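Local structure of VAO-type flavoprotein oxidase VAO615 (Myceliophthora thermophila, 6F72) at residues N129-G132 against A133-Q137; A138-K141 against F142-H146; W172-N175 against L176-T179. The protein probably acts as an oxidoreductase that holds one bicovalently attached FAD and, once reduced, reacts rapidly with molecular oxygen, its substrate being still unidentified. One frame throughout, in Å; residues are numbered along the deposited sequence.

Interaction 1: residues N129-G132 against A133-Q137. With NAG (2-acetamido-2-deoxy-beta-D-glucopyranose), chain D.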
loop_
_atom_site.group_PDB
_atom_site.type_symbol
_atom_site.label_atom_id
_atom_site.label_comp_id
_atom_site.label_asym_id
_atom_site.label_seq_id
_atom_site.Cartn_x
_atom_site.Cartn_y
_atom_site.Cartn_z
ATOM N N ASN A 129 0.725 -13.085 17.826
ATOM C CA ASN A 129 0.963 -11.710 18.242
ATOM C C ASN A 129 2.468 -11.556 18.497
ATOM O O ASN A 129 2.935 -11.663 19.638
ATOM C CB ASN A 129 0.097 -11.370 19.464
ATOM C CG ASN A 129 0.346 -9.975 20.016
ATOM O OD1 ASN A 129 1.054 -9.150 19.418
ATOM N ND2 ASN A 129 -0.255 -9.708 21.181
ATOM N N VAL A 130 3.209 -11.293 17.409
ATOM C CA VAL A 130 4.678 -11.366 17.394
ATOM C C VAL A 130 5.319 -10.295 18.277
ATOM O O VAL A 130 4.988 -9.108 18.187
ATOM C CB VAL A 130 5.247 -11.322 15.948
ATOM C CG1 VAL A 130 6.775 -11.257 15.938
ATOM C CG2 VAL A 130 4.773 -12.527 15.137
ATOM N N THR A 131 6.225 -10.738 19.148
ATOM C CA THR A 131 6.944 -9.828 20.028
ATOM C C THR A 131 8.428 -9.729 19.650
ATOM O O THR A 131 9.121 -8.854 20.159
ATOM C CB THR A 131 6.829 -10.236 21.503
ATOM O OG1 THR A 131 7.379 -11.547 21.674
ATOM C CG2 THR A 131 5.389 -10.224 21.964
ATOM N N GLY A 132 8.893 -10.611 18.759
ATOM C CA GLY A 132 10.297 -10.661 18.319
ATOM C C GLY A 132 10.549 -11.886 17.454
ATOM O O GLY A 132 9.610 -12.609 17.092
ATOM N N ALA A 133 11.822 -12.135 17.155
ATOM C CA ALA A 133 12.257 -13.199 16.231
ATOM C C ALA A 133 11.852 -14.606 16.669
ATOM O O ALA A 133 11.544 -15.461 15.838
ATOM C CB ALA A 133 13.772 -13.135 16.023
ATOM N N ALA A 134 11.852 -14.833 17.976
ATOM C CA ALA A 134 11.571 -16.148 18.544
ATOM C C ALA A 134 10.141 -16.612 18.246
ATOM O O ALA A 134 9.932 -17.756 17.826
ATOM C CB ALA A 134 11.861 -16.143 20.040
ATOM N N ASP A 135 9.182 -15.700 18.416
ATOM C CA ASP A 135 7.770 -15.936 18.089
ATOM C C ASP A 135 7.561 -16.397 16.642
ATOM O O ASP A 135 6.781 -17.327 16.392
ATOM C CB ASP A 135 6.939 -14.681 18.386
ATOM C CG ASP A 135 6.816 -14.404 19.876
ATOM O OD1 ASP A 135 7.185 -15.289 20.675
ATOM O OD2 ASP A 135 6.336 -13.315 20.257
ATOM N N VAL A 136 8.285 -15.756 15.719
ATOM C CA VAL A 136 8.251 -16.075 14.281
ATOM C C VAL A 136 8.876 -17.449 14.034
ATOM O O VAL A 136 8.268 -18.293 13.388
ATOM C CB VAL A 136 8.947 -14.983 13.433
ATOM C CG1 VAL A 136 8.910 -15.323 11.948
ATOM C CG2 VAL A 136 8.315 -13.622 13.679
ATOM N N GLN A 137 10.075 -17.670 14.576
ATOM C CA GLN A 137 10.763 -18.956 14.470
ATOM C C GLN A 137 9.889 -20.106 14.974
ATOM O O GLN A 137 9.803 -21.149 14.322
ATOM C CB GLN A 137 12.094 -18.921 15.225
ATOM C CG GLN A 137 13.179 -18.089 14.540
ATOM C CD GLN A 137 14.357 -17.752 15.456
ATOM O OE1 GLN A 137 14.239 -17.767 16.686
ATOM N NE2 GLN A 137 15.502 -17.428 14.846
HETATM C C1 NAG D . -0.145 -8.466 21.904
HETATM C C2 NAG D . -1.308 -7.880 22.724
HETATM C C3 NAG D . -0.884 -6.557 23.369
HETATM C C4 NAG D . 0.381 -6.716 24.227
HETATM C C5 NAG D . 1.485 -7.302 23.337
HETATM C C6 NAG D . 2.795 -7.550 24.088
HETATM C C7 NAG D . -3.496 -8.555 21.785
HETATM C C8 NAG D . -4.639 -8.096 20.928
HETATM N N2 NAG D . -2.512 -7.662 21.934
HETATM O O3 NAG D . -1.960 -6.013 24.141
HETATM O O4 NAG D . 0.805 -5.432 24.706
HETATM O O5 NAG D . 1.046 -8.529 22.722
HETATM O O6 NAG D . 2.714 -8.756 24.861
HETATM O O7 NAG D . -3.482 -9.671 22.286
#
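T131 and D135 meet at a single carboxylate oxygen. The backbone N of T131 donates to OD2 of D135 at 2.8 Å, with an N-H...O angle of 147°. It arrives on the anti side of OD2, 19° out of the carboxylate plane. The hydroxyl OG1 of T131 donates to the same OD2 of D135 at a very short 2.5 Å. OG1 sits between the backbone N and the carbonyl carbon of its own residue (chi1 60°), which turns it to the side where the carboxylate lies. Two donors from one residue thus grip one oxygen and tie the loop to the first turn of the helix. With an alanine in place of D135, T131 N and T131 OG1 would probably lose their shared acceptor, and the loop end could shift against the helix.

The apolar part lies on V130. Its CG1 rests on CG2 of V136 at 3.6 Å, and the two side chains cross obliquely. G132 is the N-cap residue of the helix.

ND2 of N129 is bonded to C1 of the NAG at 1.4 Å, the N-linked glycosylation.

This is the strand-to-helix junction between strand 126-129 and helix 133-146, in the FAD-binding PCMH-type region. D135 touches L50. V136 packs on V288 and L290 of strand 288-298 and on V257 of strand 251-257.

Interaction 2: residues A138-K141 against F142-H146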
loop_
_atom_site.group_PDB
_atom_site.type_symbol
_atom_site.label_atom_id
_atom_site.label_comp_id
_atom_site.label_asym_id
_atom_site.label_seq_id
_atom_site.Cartn_x
_atom_site.Cartn_y
_atom_site.Cartn_z
ATOM N N ALA A 138 9.246 -19.899 16.124
ATOM C CA ALA A 138 8.317 -20.872 16.705
ATOM C C ALA A 138 7.129 -21.152 15.782
ATOM O O ALA A 138 6.822 -22.318 15.502
ATOM C CB ALA A 138 7.834 -20.397 18.071
ATOM N N ALA A 139 6.488 -20.083 15.304
ATOM C CA ALA A 139 5.318 -20.189 14.431
ATOM C C ALA A 139 5.627 -20.879 13.104
ATOM O O ALA A 139 4.847 -21.732 12.651
ATOM C CB ALA A 139 4.695 -18.825 14.200
ATOM N N LEU A 140 6.773 -20.522 12.513
ATOM C CA LEU A 140 7.272 -21.158 11.291
ATOM C C LEU A 140 7.547 -22.646 11.497
ATOM O O LEU A 140 7.166 -23.463 10.663
ATOM C CB LEU A 140 8.527 -20.446 10.758
ATOM C CG LEU A 140 8.440 -19.016 10.202
ATOM C CD1 LEU A 140 9.831 -18.444 9.954
ATOM C CD2 LEU A 140 7.620 -18.940 8.921
ATOM N N LYS A 141 8.184 -22.999 12.616
ATOM C CA LYS A 141 8.463 -24.409 12.924
ATOM C C LYS A 141 7.164 -25.195 13.054
ATOM O O LYS A 141 7.037 -26.296 12.502
ATOM C CB LYS A 141 9.286 -24.572 14.210
ATOM C CG LYS A 141 10.753 -24.274 14.040
ATOM C CD LYS A 141 11.609 -25.208 14.882
ATOM C CE LYS A 141 13.048 -25.228 14.382
ATOM N NZ LYS A 141 13.151 -25.541 12.922
ATOM N N PHE A 142 6.213 -24.612 13.785
ATOM C CA PHE A 142 4.908 -25.214 14.017
ATOM C C PHE A 142 4.145 -25.406 12.708
ATOM O O PHE A 142 3.635 -26.504 12.441
ATOM C CB PHE A 142 4.092 -24.355 14.988
ATOM C CG PHE A 142 2.705 -24.883 15.254
ATOM C CD1 PHE A 142 1.629 -24.515 14.440
ATOM C CD2 PHE A 142 2.472 -25.760 16.315
ATOM C CE1 PHE A 142 0.353 -25.007 14.689
ATOM C CE2 PHE A 142 1.203 -26.250 16.561
ATOM C CZ PHE A 142 0.142 -25.873 15.746
ATOM N N ALA A 143 4.068 -24.336 11.911
ATOM C CA ALA A 143 3.337 -24.365 10.638
ATOM C C ALA A 143 3.960 -25.364 9.676
ATOM O O ALA A 143 3.243 -26.087 8.983
ATOM C CB ALA A 143 3.253 -22.983 10.014
ATOM N N GLN A 144 5.287 -25.439 9.676
ATOM C CA GLN A 144 5.988 -26.410 8.839
ATOM C C GLN A 144 5.808 -27.854 9.345
ATOM O O GLN A 144 5.588 -28.770 8.547
ATOM C CB GLN A 144 7.452 -25.980 8.574
ATOM C CG GLN A 144 7.500 -24.734 7.654
ATOM C CD GLN A 144 8.890 -24.115 7.398
ATOM O OE1 GLN A 144 9.720 -24.673 6.658
ATOM N NE2 GLN A 144 9.117 -22.915 7.958
ATOM N N LYS A 145 5.836 -28.047 10.665
ATOM C CA LYS A 145 5.531 -29.356 11.263
ATOM C C LYS A 145 4.101 -29.810 10.929
ATOM O O LYS A 145 3.881 -30.982 10.603
ATOM C CB LYS A 145 5.751 -29.334 12.783
ATOM C CG LYS A 145 5.565 -30.679 13.477
ATOM C CD LYS A 145 5.374 -30.513 14.979
ATOM C CE LYS A 145 4.941 -31.809 15.632
ATOM N NZ LYS A 145 5.130 -31.721 17.102
ATOM N N HIS A 146 3.155 -28.869 10.976
ATOM C CA HIS A 146 1.714 -29.179 10.862
ATOM C C HIS A 146 1.051 -28.868 9.528
ATOM O O HIS A 146 -0.176 -29.001 9.402
ATOM C CB HIS A 146 0.931 -28.508 11.996
ATOM C CG HIS A 146 1.231 -29.087 13.338
ATOM N ND1 HIS A 146 0.831 -30.353 13.705
ATOM C CD2 HIS A 146 1.920 -28.589 14.389
ATOM C CE1 HIS A 146 1.246 -30.604 14.935
ATOM N NE2 HIS A 146 1.909 -29.549 15.373
#
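The carbonyl O of L140 takes two N-H groups from Q144. The backbone N of Q144 gives the main bond to L140 O, at 2.9 Å with an N-H...O angle of 156°. NE2 of Q144 adds a weak one to L140 O, at 3.4 Å and 130°. The glutamine puts CG beside its own backbone N (chi1 -69°), so the chain runs back along the helix, with Q144 CG 3.3 Å from L140 O. The end of the chain then brings NE2 back over that carbonyl. NE2 of Q144 also lies 3.8 Å from CB of L140. Its stronger partner is the carbonyl of A259, so the weak bond is secondary.

The rest of the backbone follows the i to i+4 pattern of an alpha helix. F142 N bonds to A138 O, A143 N to A139 O and K145 N to K141 O, the last at 2.8 Å.

H146 lies over one face of the F142 ring, with its CD2 3.3 Å above the plane and offset toward the rim. The ring of F142 reaches away from segment 138-141 to meet W43, K45 and L46 of helix 40-49.

Other faces of this helix are taken up differently. A139 packs on L169 and L171 of strand 169-172, and L140 on F552.

The chemistry is divided by side. Apolar groups face helix 40-49 and the sheet, while K141 and K145 lie on the exposed side. Backbone bonds carry the contact, and the glutamine links its helix to the loop at A259.

Interaction 3: residues W172-N175 against L176-T179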
loop_
_atom_site.group_PDB
_atom_site.type_symbol
_atom_site.label_atom_id
_atom_site.label_comp_id
_atom_site.label_asym_id
_atom_site.label_seq_id
_atom_site.Cartn_x
_atom_site.Cartn_y
_atom_site.Cartn_z
ATOM N N TRP A 172 1.405 -11.743 12.935
ATOM C CA TRP A 172 0.844 -10.418 13.096
ATOM C C TRP A 172 1.929 -9.517 13.636
ATOM O O TRP A 172 2.331 -9.657 14.783
ATOM C CB TRP A 172 -0.391 -10.467 14.014
ATOM C CG TRP A 172 -1.126 -9.172 14.195
ATOM C CD1 TRP A 172 -1.415 -8.255 13.232
ATOM C CD2 TRP A 172 -1.717 -8.675 15.407
ATOM N NE1 TRP A 172 -2.125 -7.206 13.759
ATOM C CE2 TRP A 172 -2.336 -7.437 15.092
ATOM C CE3 TRP A 172 -1.782 -9.150 16.730
ATOM C CZ2 TRP A 172 -3.010 -6.658 16.051
ATOM C CZ3 TRP A 172 -2.459 -8.371 17.691
ATOM C CH2 TRP A 172 -3.058 -7.133 17.336
ATOM N N MET A 173 2.371 -8.586 12.796
ATOM C CA MET A 173 3.574 -7.776 13.007
ATOM C C MET A 173 3.273 -6.392 13.550
ATOM O O MET A 173 4.204 -5.631 13.854
ATOM C CB MET A 173 4.339 -7.600 11.669
ATOM C CG MET A 173 4.501 -8.876 10.863
ATOM S SD MET A 173 5.197 -10.241 11.822
ATOM C CE MET A 173 6.878 -9.663 11.947
ATOM N N HIS A 174 1.983 -6.087 13.669
ATOM C CA HIS A 174 1.453 -4.766 14.048
ATOM C C HIS A 174 2.063 -4.117 15.287
ATOM O O HIS A 174 2.170 -2.888 15.355
ATOM C CB HIS A 174 -0.076 -4.872 14.227
ATOM C CG HIS A 174 -0.737 -3.618 14.716
ATOM N ND1 HIS A 174 -0.636 -2.412 14.054
ATOM C CD2 HIS A 174 -1.532 -3.393 15.788
ATOM C CE1 HIS A 174 -1.320 -1.492 14.712
ATOM N NE2 HIS A 174 -1.881 -2.063 15.764
ATOM N N ASN A 175 2.460 -4.943 16.253
ATOM C CA ASN A 175 2.875 -4.454 17.560
ATOM C C ASN A 175 4.387 -4.298 17.709
ATOM O O ASN A 175 4.858 -3.964 18.782
ATOM C CB ASN A 175 2.331 -5.355 18.651
ATOM C CG ASN A 175 0.833 -5.421 18.642
ATOM O OD1 ASN A 175 0.160 -4.405 18.815
ATOM N ND2 ASN A 175 0.300 -6.616 18.417
ATOM N N LEU A 176 5.132 -4.520 16.624
ATOM C CA LEU A 176 6.576 -4.315 16.635
ATOM C C LEU A 176 6.807 -2.844 16.325
ATOM O O LEU A 176 7.035 -2.474 15.176
ATOM C CB LEU A 176 7.266 -5.261 15.640
ATOM C CG LEU A 176 7.175 -6.747 16.029
ATOM C CD1 LEU A 176 7.689 -7.636 14.918
ATOM C CD2 LEU A 176 7.877 -7.088 17.349
ATOM N N LYS A 177 6.740 -2.013 17.368
ATOM C CA LYS A 177 6.671 -0.551 17.224
ATOM C C LYS A 177 7.934 0.235 17.606
ATOM O O LYS A 177 7.907 1.475 17.606
ATOM C CB LYS A 177 5.483 0.004 18.022
ATOM C CG LYS A 177 4.111 -0.514 17.609
ATOM C CD LYS A 177 3.517 0.329 16.504
ATOM C CE LYS A 177 2.010 0.120 16.408
ATOM N NZ LYS A 177 1.595 0.437 15.004
ATOM N N SER A 178 9.025 -0.465 17.915
ATOM C CA SER A 178 10.304 0.189 18.281
ATOM C C SER A 178 10.748 1.208 17.232
ATOM O O SER A 178 10.559 0.995 16.033
ATOM C CB SER A 178 11.403 -0.850 18.464
ATOM O OG SER A 178 11.708 -1.400 17.183
ATOM N N THR A 179 11.272 2.336 17.697
ATOM C CA THR A 179 11.863 3.349 16.824
ATOM C C THR A 179 13.210 3.807 17.407
ATOM O O THR A 179 13.334 4.057 18.620
ATOM C CB THR A 179 10.940 4.562 16.619
ATOM O OG1 THR A 179 10.733 5.217 17.868
ATOM C CG2 THR A 179 9.580 4.149 16.075
#
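K177 and H174 come together through the lysine chain, which can be followed outward. CB of K177 lies 4.1 Å from the carbonyl O of N175. CG of K177 comes closer to the same N175 O, at 3.7 Å. The chain bends at chi2 (-88°) and then runs back over the turn. CD sits near the carbonyl O of H174, and K177 CE is 3.2 Å from that H174 O. CE also lies over one face of the H174 ring. At the tip, K177 NZ is 3.5 Å from H174 CE1. The strong partners of NZ lie elsewhere: salt bridges to E202 and E205, and a hydrogen bond to the carbonyl of G200. The histidine is held from outside too, by a hydrogen bond between H174 NE2 and OD1 of N93.

The turn itself is a type I beta turn from M173 to L176. L176 N donates to M173 O at 3.1 Å, nearly straight at 167°, from above the carbonyl plane. L176 is then the centre of an inverse gamma turn.

On the apolar side, CE of M173 meets CD1 of L176 at 3.7 Å, the side chains crossing at a slant. M173 belongs to the FAD pocket and touches the cofactor, while L176 packs beside it on V130 and L290.

The turn therefore joins an apolar pair, one member of which contacts the cofactor, to a lysine whose charge the two carboxylates probably balance.

How the interactions relate
Interactions 1 and 2 share helix 133-146 and follow one another along it, 12 Å apart between centres. The first ties its start to the residues that follow the glycosylated end of strand 126-129; the second is the helix's own later turns. Interaction 3, in the loop between strands 169-172 and 179-186, is the nearest of the three to the chain's centre. All three are partly buried, but interaction 3 alone has no exposed residue among those that touch. V130 N of interaction 1 probably bonds to W172 O of interaction 3. A carboxylate oxygen accepts two bonds in the first, backbone amides carry the second, and a turn bond is joined by apolar packing in the third.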